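Local structure of nitrate regulatory protein (Klebsiella oxytoca, 4AKK) at residues I128-A131 / V132-P136; A255-E258 / I259-L262; L48-Q51 / Q52-Q55; A79-I82 / W83-G87. The protein senses nitrate and nitrite and, in response, binds the leader RNA of the nasF operon to let transcription read through a factor-independent terminator. All coordinates share one frame; numbering follows the deposited sequence.

Contact 1. Residues I128-A131 / V132-P136; sequences IACA and VWYLP
The Tyr134 ring sets its edge against the backbone carbonyl of Cys130, one turn earlier: CD2 of Tyr134 lies 3.2 Å from Cys130 O, close to the plane of the ring. The neighbouring CE2 reaches the thiol, 4.3 Å from Cys130 SG, so one side of the ring lies along both the carbonyl and the side chain of that cysteine. With its CG beside the backbone N (chi1 -72°), the tyrosine is folded back toward the start of the helix, and CD1 of Trp133 sits over the centre of one ring face. Ile128 and Val132, also one turn apart, lie side by side and point the same way, their CG2 methyls 4.2 Å from each other. The backbone beneath them is joined by a nearly straight bond from Val132 N to Ile128 O (2.8 Å, 166° at the hydrogen). This is the last part of helix 122-134, within the nitrate- and nitrite-sensing NIT region, and the regular bonding fades here. Trp133 N is shared weakly between Ala129 O and Cys130 O, and Ala131 O receives only long, weak bonds from Tyr134 N and Leu135 N. Leu135 also lays its CG against Ala131 O at 3.3 Å, while its side chain packs on Leu106, Phe109 and Tyr110 of helix 92-117. The ring of His165, on helix 152-167, meets that of Tyr134 with the two planes nearly parallel, and the second subunit packs Trp41 on Ile128, Phe42 on Ala129 and Val38 on Val132.

Contact 2. Residues A255-E258 / I259-L262; sequences ASLE and IEQL
Ser256 turns its hydroxyl opposite the backbone N (chi1 162°), which puts OG in line with Ile259 N; separately, Ile259 swings CG1 back beside its own N (chi1 -67°) and so lays it next to that hydroxyl. Ser256 OG accepts a nearly straight bond from Ile259 N, 3.0 Å long with 170° at the hydrogen. The isoleucine arm closes alongside: its CG1 comes to 3.4 Å from Ser256 OG, and CD1 continues to the serine CB. Ser256 is thus the N-cap of helix 257-267, its side chain occupying an amide that has no carbonyl of a preceding turn to bond. The regular ladder starts from the same residue, with Glu260 N bonded to Ser256 O at 2.9 Å, followed by the bonds from Gln261 N to Leu257 O and from Leu262 N to Glu258 O. On the exposed side, the extended chain of Glu260 runs back past Ser256 O until its OE2 stands 3.6 Å from Ala255 CB, crossing Leu257 at about a right angle. Glu258 and Leu262 run side by side, CG of the former 4.2 Å from CD1 of the latter. Ile259, the buried residue of the group, faces Glu202 of helix 180-212 and both Gln286 and Arg289 of helix 277-312; Leu262 packs on Phe210 and Trp282 of the same two helices.

Contact 3. Residues L48-Q51 / Q52-Q55; sequences LQKQ and QLHQ
His54 folds back over the end of helix 37-52, and its side chain follows the carbonyl of Gln51 atom by atom. His54 CB lies 3.5 Å from Gln51 O, and CG follows at a similar range. His54 ND1 closes to 3.1 Å from Gln51 O as a hydrogen-bond donor. Because CG stands beside the backbone N (chi1 -66°), ring and main chain can reach the same acceptor: His54 N also bonds to Gln51 O, at 3.2 Å and 164°, from the same face of the carbonyl plane as ND1. The ND1 bond, with ND1 carrying the proton, holds the rotation of the imidazole, while the bond from His54 N ties the main chain to the same oxygen. One residue earlier, Leu53 lays CB at 3.2 Å from Lys50 O, and its CD1 lies alongside the aliphatic CD of Lys50, which is bent into that position. Leu53 N bonds to Lys50 O and only weakly to Gln49 O, a sign that regular helical bonding is breaking up; Gln52 N still bonds to Leu48 O at 3.0 Å. The amide of Gln52 turns elsewhere, NE2 donating to Ser176 O. The turn leads from helix 37-52 into helix 56-85: Leu53 and His54 rest on Leu311 and Leu312 at the end of helix 277-312, and Leu48 and Gln49 pack on Ala120 and Ser122 of the second subunit.

Contact 4. Residues A79-I82 / W83-G87; sequences ASNI and WLCSG
Ser86 hooks back onto the carbonyl of Ile82 with both its hydroxyl and its amide. OG donates to Ile82 O at 2.8 Å and Ser86 N at 2.9 Å, the two donors reaching the oxygen from opposite faces of its plane. The hydroxyl gets there because OG sits between the backbone N and the carbonyl carbon (chi1 77°), from where it also bonds to Arg89 N and Leu90 N in the loop that follows. Leu84 leans its CG on Ser80 O, 3.3 Å away, and Leu84 N bonds to that same oxygen. Trp83 takes the other direction: CG opposite the backbone N (chi1 169°) carries the indole away from the preceding turn, although the ring edge still passes Ser80 O. Trp83 N makes a nearly straight bond to Ala79 O (3.0 Å, 173°), while its NE1 donates to Val145 O, and the indole packs on Ala92 and Cys95 of helix 92-117. On other sides of the helix Leu84 packs on Ala155 of helix 152-167, and Ile82 on Leu280 and Phe283 of helix 277-312. Beyond Ser86 the chain closes a Schellman motif at the end of helix 56-85: Gly87, with positive phi, is its C-prime residue, Gly87 N bonds to Leu84 O at 3.0 Å, and the next amide reaches back to Trp83 O.

In the fold
Along the chain the order is contact 3, contact 4, contact 1, contact 2. All four lie at or near helix ends in an almost wholly helical protein: contact 2 starts helix 257-267, and the others lie at the ends of helices 37-52, 56-85 and 122-134. Contacts 3 and 4 occupy successive helices, yet their centres are about 47 Å apart, on opposite sides of the chain's centre. Contacts 1, 2 and 4 fall within the NIT sensor region, with centres about 23 to 36 Å apart. Helix 277-312 packs on contacts 2, 3 and 4. Contacts 1 and 3, their nearest atoms about 11 Å apart, both touch the second subunit, placing them at the dimer interface.

Contact 1. Residues I128-A131 / V132-P136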
loop_
_atom_site.group_PDB
_atom_site.type_symbol
_atom_site.label_atom_id
_atom_site.label_comp_id
_atom_site.label_asym_id
_atom_site.label_seq_id
_atom_site.Cartn_x
_atom_site.Cartn_y
_atom_site.Cartn_z
ATOM N N ILE A 128 12.701 -2.635 16.554
ATOM C CA ILE A 128 13.982 -3.004 17.136
ATOM C C ILE A 128 13.808 -3.928 18.351
ATOM O O ILE A 128 14.514 -4.923 18.482
ATOM C CB ILE A 128 14.797 -1.741 17.497
ATOM C CG1 ILE A 128 15.221 -1.013 16.214
ATOM C CG2 ILE A 128 16.025 -2.102 18.331
ATOM C CD1 ILE A 128 15.633 0.420 16.429
ATOM N N ALA A 129 12.864 -3.610 19.232
ATOM C CA ALA A 129 12.612 -4.471 20.391
ATOM C C ALA A 129 12.254 -5.881 19.945
ATOM O O ALA A 129 12.741 -6.857 20.498
ATOM C CB ALA A 129 11.508 -3.896 21.286
ATOM N N CYS A 130 11.398 -5.975 18.936
ATOM C CA CYS A 130 10.957 -7.267 18.414
ATOM C C CYS A 130 12.144 -8.081 17.904
ATOM O O CYS A 130 12.328 -9.236 18.290
ATOM C CB CYS A 130 9.952 -7.041 17.287
ATOM S SG CYS A 130 8.908 -8.447 16.863
ATOM N N ALA A 131 12.950 -7.470 17.038
ATOM C CA ALA A 131 14.142 -8.122 16.486
ATOM C C ALA A 131 15.135 -8.528 17.578
ATOM O O ALA A 131 15.656 -9.639 17.575
ATOM C CB ALA A 131 14.814 -7.216 15.449
ATOM N N VAL A 132 15.382 -7.629 18.525
ATOM C CA VAL A 132 16.297 -7.920 19.629
ATOM C C VAL A 132 15.741 -8.956 20.620
ATOM O O VAL A 132 16.499 -9.605 21.341
ATOM C CB VAL A 132 16.690 -6.623 20.366
ATOM C CG1 VAL A 132 17.331 -6.926 21.704
ATOM C CG2 VAL A 132 17.630 -5.800 19.493
ATOM N N TRP A 133 14.420 -9.112 20.651
ATOM C CA TRP A 133 13.782 -10.089 21.535
ATOM C C TRP A 133 14.126 -11.521 21.139
ATOM O O TRP A 133 14.368 -12.368 21.995
ATOM C CB TRP A 133 12.265 -9.889 21.543
ATOM C CG TRP A 133 11.497 -10.957 22.266
ATOM C CD1 TRP A 133 11.201 -12.208 21.806
ATOM C CD2 TRP A 133 10.906 -10.861 23.568
ATOM N NE1 TRP A 133 10.474 -12.899 22.743
ATOM C CE2 TRP A 133 10.278 -12.094 23.834
ATOM C CE3 TRP A 133 10.851 -9.852 24.535
ATOM C CZ2 TRP A 133 9.604 -12.345 25.027
ATOM C CZ3 TRP A 133 10.181 -10.105 25.721
ATOM C CH2 TRP A 133 9.567 -11.341 25.957
ATOM N N TYR A 134 14.167 -11.782 19.838
ATOM C CA TYR A 134 14.455 -13.123 19.331
ATOM C C TYR A 134 15.936 -13.473 19.267
ATOM O O TYR A 134 16.290 -14.645 19.280
ATOM C CB TYR A 134 13.855 -13.305 17.936
ATOM C CG TYR A 134 12.357 -13.427 17.941
ATOM C CD1 TYR A 134 11.744 -14.649 18.183
ATOM C CD2 TYR A 134 11.555 -12.321 17.711
ATOM C CE1 TYR A 134 10.365 -14.760 18.200
ATOM C CE2 TYR A 134 10.183 -12.423 17.724
ATOM C CZ TYR A 134 9.592 -13.642 17.969
ATOM O OH TYR A 134 8.220 -13.736 17.977
ATOM N N LEU A 135 16.802 -12.469 19.173
ATOM C CA LEU A 135 18.228 -12.731 18.999
ATOM C C LEU A 135 18.851 -13.658 20.053
ATOM O O LEU A 135 19.618 -14.550 19.702
ATOM C CB LEU A 135 19.017 -11.425 18.867
ATOM C CG LEU A 135 18.797 -10.733 17.520
ATOM C CD1 LEU A 135 19.536 -9.404 17.444
ATOM C CD2 LEU A 135 19.209 -11.645 16.370
ATOM N N PRO A 136 18.525 -13.459 21.344
ATOM C CA PRO A 136 19.130 -14.309 22.379
ATOM C C PRO A 136 18.689 -15.771 22.309
ATOM O O PRO A 136 19.209 -16.598 23.051
ATOM C CB PRO A 136 18.625 -13.688 23.687
ATOM C CG PRO A 136 18.195 -12.307 23.331
ATOM C CD PRO A 136 17.691 -12.396 21.927
#

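Contact 2. Residues A255-E258 / I259-L262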
loop_
_atom_site.group_PDB
_atom_site.type_symbol
_atom_site.label_atom_id
_atom_site.label_comp_id
_atom_site.label_asym_id
_atom_site.label_seq_id
_atom_site.Cartn_x
_atom_site.Cartn_y
_atom_site.Cartn_z
ATOM N N ALA A 255 20.088 -15.507 -14.715
ATOM C CA ALA A 255 19.297 -16.701 -14.442
ATOM C C ALA A 255 20.145 -17.972 -14.551
ATOM O O ALA A 255 21.079 -18.042 -15.357
ATOM C CB ALA A 255 18.109 -16.771 -15.387
ATOM N N SER A 256 19.818 -18.967 -13.729
ATOM C CA SER A 256 20.523 -20.249 -13.731
ATOM C C SER A 256 19.679 -21.332 -14.375
ATOM O O SER A 256 18.565 -21.617 -13.926
ATOM C CB SER A 256 20.862 -20.681 -12.305
ATOM O OG SER A 256 21.158 -22.072 -12.250
ATOM N N LEU A 257 20.221 -21.949 -15.417
ATOM C CA LEU A 257 19.540 -23.041 -16.109
ATOM C C LEU A 257 19.367 -24.260 -15.184
ATOM O O LEU A 257 18.327 -24.939 -15.185
ATOM C CB LEU A 257 20.338 -23.420 -17.366
ATOM C CG LEU A 257 19.644 -24.230 -18.460
ATOM C CD1 LEU A 257 19.915 -25.697 -18.278
ATOM C CD2 LEU A 257 18.140 -23.956 -18.474
ATOM N N GLU A 258 20.391 -24.539 -14.390
ATOM C CA GLU A 258 20.321 -25.682 -13.494
ATOM C C GLU A 258 19.215 -25.484 -12.450
ATOM O O GLU A 258 18.388 -26.365 -12.252
ATOM C CB GLU A 258 21.665 -25.941 -12.814
ATOM C CG GLU A 258 21.691 -27.246 -12.035
ATOM C CD GLU A 258 23.055 -27.554 -11.443
ATOM O OE1 GLU A 258 23.861 -26.614 -11.290
ATOM O OE2 GLU A 258 23.311 -28.735 -11.120
ATOM N N ILE A 259 19.196 -24.325 -11.798
ATOM C CA ILE A 259 18.122 -24.008 -10.853
ATOM C C ILE A 259 16.746 -24.055 -11.520
ATOM O O ILE A 259 15.792 -24.588 -10.964
ATOM C CB ILE A 259 18.327 -22.643 -10.184
ATOM C CG1 ILE A 259 19.555 -22.706 -9.269
ATOM C CG2 ILE A 259 17.066 -22.248 -9.401
ATOM C CD1 ILE A 259 19.993 -21.373 -8.676
ATOM N N GLU A 260 16.649 -23.506 -12.723
ATOM C CA GLU A 260 15.385 -23.524 -13.434
ATOM C C GLU A 260 14.892 -24.939 -13.722
ATOM O O GLU A 260 13.703 -25.227 -13.581
ATOM C CB GLU A 260 15.465 -22.685 -14.709
ATOM C CG GLU A 260 15.153 -21.212 -14.472
ATOM C CD GLU A 260 15.536 -20.326 -15.648
ATOM O OE1 GLU A 260 15.957 -20.865 -16.696
ATOM O OE2 GLU A 260 15.419 -19.086 -15.520
ATOM N N GLN A 261 15.803 -25.823 -14.111
ATOM C CA GLN A 261 15.435 -27.217 -14.371
ATOM C C GLN A 261 15.003 -27.933 -13.103
ATOM O O GLN A 261 14.044 -28.711 -13.104
ATOM C CB GLN A 261 16.608 -27.978 -14.981
ATOM C CG GLN A 261 17.060 -27.446 -16.324
ATOM C CD GLN A 261 18.352 -28.114 -16.789
ATOM O OE1 GLN A 261 19.234 -28.411 -15.981
ATOM N NE2 GLN A 261 18.466 -28.350 -18.091
ATOM N N LEU A 262 15.740 -27.694 -12.023
ATOM C CA LEU A 262 15.405 -28.319 -10.748
ATOM C C LEU A 262 14.066 -27.793 -10.199
ATOM O O LEU A 262 13.329 -28.525 -9.555
ATOM C CB LEU A 262 16.546 -28.137 -9.741
ATOM C CG LEU A 262 17.815 -28.945 -10.083
ATOM C CD1 LEU A 262 18.998 -28.597 -9.176
ATOM C CD2 LEU A 262 17.509 -30.421 -10.007
#

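Contact 3. Residues L48-Q51 / Q52-Q55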
loop_
_atom_site.group_PDB
_atom_site.type_symbol
_atom_site.label_atom_id
_atom_site.label_comp_id
_atom_site.label_asym_id
_atom_site.label_seq_id
_atom_site.Cartn_x
_atom_site.Cartn_y
_atom_site.Cartn_z
ATOM N N LEU A 48 13.816 21.354 8.688
ATOM C CA LEU A 48 13.746 20.059 9.365
ATOM C C LEU A 48 14.553 19.015 8.603
ATOM O O LEU A 48 15.285 18.222 9.195
ATOM C CB LEU A 48 12.296 19.592 9.506
ATOM C CG LEU A 48 11.494 20.192 10.660
ATOM C CD1 LEU A 48 10.003 20.018 10.430
ATOM C CD2 LEU A 48 11.924 19.567 11.984
ATOM N N GLN A 49 14.420 19.025 7.282
ATOM C CA GLN A 49 15.155 18.092 6.447
ATOM C C GLN A 49 16.658 18.276 6.614
ATOM O O GLN A 49 17.408 17.296 6.736
ATOM C CB GLN A 49 14.754 18.259 4.984
ATOM C CG GLN A 49 15.652 17.502 4.023
ATOM C CD GLN A 49 15.035 17.342 2.649
ATOM O OE1 GLN A 49 13.718 17.491 2.574
ATOM N NE2 GLN A 49 15.733 17.086 1.665
ATOM N N LYS A 50 17.094 19.533 6.619
ATOM C CA LYS A 50 18.501 19.869 6.839
ATOM C C LYS A 50 19.016 19.249 8.128
ATOM O O LYS A 50 20.120 18.715 8.170
ATOM C CB LYS A 50 18.695 21.389 6.900
ATOM C CG LYS A 50 19.154 22.031 5.601
ATOM C CD LYS A 50 20.650 21.833 5.393
ATOM C CE LYS A 50 21.165 22.603 4.175
ATOM N NZ LYS A 50 21.235 24.076 4.412
ATOM N N GLN A 51 18.210 19.343 9.180
ATOM C CA GLN A 51 18.559 18.784 10.476
ATOM C C GLN A 51 18.682 17.263 10.403
ATOM O O GLN A 51 19.571 16.670 11.016
ATOM C CB GLN A 51 17.510 19.185 11.514
ATOM C CG GLN A 51 17.729 18.571 12.884
ATOM C CD GLN A 51 16.555 18.803 13.825
ATOM O OE1 GLN A 51 15.656 19.597 13.536
ATOM N NE2 GLN A 51 16.559 18.107 14.958
ATOM N N GLN A 52 17.789 16.638 9.644
ATOM C CA GLN A 52 17.800 15.189 9.470
ATOM C C GLN A 52 19.062 14.665 8.784
ATOM O O GLN A 52 19.389 13.489 8.910
ATOM C CB GLN A 52 16.555 14.724 8.702
ATOM C CG GLN A 52 15.346 14.502 9.580
ATOM C CD GLN A 52 15.686 13.709 10.833
ATOM O OE1 GLN A 52 15.938 14.283 11.898
ATOM N NE2 GLN A 52 15.710 12.384 10.709
ATOM N N LEU A 53 19.765 15.527 8.054
ATOM C CA LEU A 53 21.006 15.117 7.392
ATOM C C LEU A 53 21.974 14.490 8.394
ATOM O O LEU A 53 22.828 13.671 8.030
ATOM C CB LEU A 53 21.687 16.306 6.699
ATOM C CG LEU A 53 21.107 16.896 5.407
ATOM C CD1 LEU A 53 21.866 18.155 5.000
ATOM C CD2 LEU A 53 21.128 15.889 4.276
ATOM N N HIS A 54 21.835 14.874 9.658
ATOM C CA HIS A 54 22.767 14.446 10.698
ATOM C C HIS A 54 22.531 13.013 11.172
ATOM O O HIS A 54 23.397 12.419 11.816
ATOM C CB HIS A 54 22.728 15.413 11.886
ATOM C CG HIS A 54 23.231 16.784 11.558
ATOM N ND1 HIS A 54 22.401 17.881 11.462
ATOM C CD2 HIS A 54 24.480 17.231 11.283
ATOM C CE1 HIS A 54 23.118 18.945 11.151
ATOM N NE2 HIS A 54 24.383 18.579 11.036
ATOM N N GLN A 55 21.363 12.464 10.850
ATOM C CA GLN A 55 21.040 11.091 11.217
ATOM C C GLN A 55 21.410 10.098 10.116
ATOM O O GLN A 55 21.444 8.891 10.345
ATOM C CB GLN A 55 19.559 10.971 11.557
ATOM C CG GLN A 55 19.111 11.888 12.680
ATOM C CD GLN A 55 19.879 11.657 13.977
ATOM O OE1 GLN A 55 20.423 10.573 14.216
ATOM N NE2 GLN A 55 19.915 12.674 14.826
#

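Contact 4. Residues A79-I82 / W83-G87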
loop_
_atom_site.group_PDB
_atom_site.type_symbol
_atom_site.label_atom_id
_atom_site.label_comp_id
_atom_site.label_asym_id
_atom_site.label_seq_id
_atom_site.Cartn_x
_atom_site.Cartn_y
_atom_site.Cartn_z
ATOM N N ALA A 79 23.621 -23.914 6.411
ATOM C CA ALA A 79 24.510 -24.920 6.988
ATOM C C ALA A 79 23.758 -25.855 7.940
ATOM O O ALA A 79 23.878 -27.076 7.840
ATOM C CB ALA A 79 25.698 -24.259 7.704
ATOM N N SER A 80 22.984 -25.280 8.861
ATOM C CA SER A 80 22.184 -26.070 9.793
ATOM C C SER A 80 21.265 -27.017 9.029
ATOM O O SER A 80 21.053 -28.152 9.428
ATOM C CB SER A 80 21.359 -25.160 10.706
ATOM O OG SER A 80 22.206 -24.222 11.353
ATOM N N ASN A 81 20.733 -26.547 7.912
ATOM C CA ASN A 81 19.814 -27.358 7.124
ATOM C C ASN A 81 20.468 -28.622 6.558
ATOM O O ASN A 81 19.861 -29.701 6.567
ATOM C CB ASN A 81 19.205 -26.525 5.996
ATOM C CG ASN A 81 17.786 -26.933 5.676
ATOM O OD1 ASN A 81 16.972 -27.125 6.582
ATOM N ND2 ASN A 81 17.476 -27.063 4.384
ATOM N N ILE A 82 21.700 -28.490 6.062
ATOM C CA ILE A 82 22.413 -29.621 5.462
ATOM C C ILE A 82 22.899 -30.580 6.550
ATOM O O ILE A 82 22.805 -31.793 6.417
ATOM C CB ILE A 82 23.606 -29.173 4.578
ATOM C CG1 ILE A 82 23.137 -28.251 3.450
ATOM C CG2 ILE A 82 24.289 -30.384 3.960
ATOM C CD1 ILE A 82 22.314 -28.969 2.388
ATOM N N TRP A 83 23.416 -30.014 7.630
ATOM C CA TRP A 83 23.715 -30.784 8.822
ATOM C C TRP A 83 22.530 -31.660 9.230
ATOM O O TRP A 83 22.689 -32.866 9.415
ATOM C CB TRP A 83 24.115 -29.834 9.949
ATOM C CG TRP A 83 24.195 -30.461 11.277
ATOM C CD1 TRP A 83 23.326 -30.294 12.312
ATOM C CD2 TRP A 83 25.202 -31.367 11.739
ATOM N NE1 TRP A 83 23.726 -31.039 13.390
ATOM C CE2 TRP A 83 24.875 -31.709 13.069
ATOM C CE3 TRP A 83 26.347 -31.923 11.161
ATOM C CZ2 TRP A 83 25.656 -32.583 13.834
ATOM C CZ3 TRP A 83 27.121 -32.794 11.922
ATOM C CH2 TRP A 83 26.768 -33.116 13.244
ATOM N N LEU A 84 21.337 -31.067 9.355
ATOM C CA LEU A 84 20.167 -31.832 9.803
ATOM C C LEU A 84 19.659 -32.850 8.766
ATOM O O LEU A 84 19.426 -34.008 9.102
ATOM C CB LEU A 84 19.037 -30.902 10.276
ATOM C CG LEU A 84 19.329 -30.043 11.518
ATOM C CD1 LEU A 84 18.314 -28.906 11.665
ATOM C CD2 LEU A 84 19.402 -30.886 12.806
ATOM N N CYS A 85 19.511 -32.425 7.513
ATOM C CA CYS A 85 19.037 -33.308 6.439
ATOM C C CYS A 85 20.004 -34.451 6.110
ATOM O O CYS A 85 19.596 -35.473 5.552
ATOM C CB CYS A 85 18.801 -32.516 5.147
ATOM S SG CYS A 85 17.431 -31.322 5.154
ATOM N N SER A 86 21.284 -34.267 6.422
ATOM C CA SER A 86 22.284 -35.314 6.192
ATOM C C SER A 86 22.495 -36.169 7.439
ATOM O O SER A 86 23.427 -36.972 7.505
ATOM C CB SER A 86 23.619 -34.709 5.756
ATOM O OG SER A 86 24.294 -34.170 6.879
ATOM N N GLY A 87 21.634 -35.984 8.433
ATOM C CA GLY A 87 21.723 -36.753 9.661
ATOM C C GLY A 87 23.035 -36.591 10.405
ATOM O O GLY A 87 23.565 -37.559 10.952
#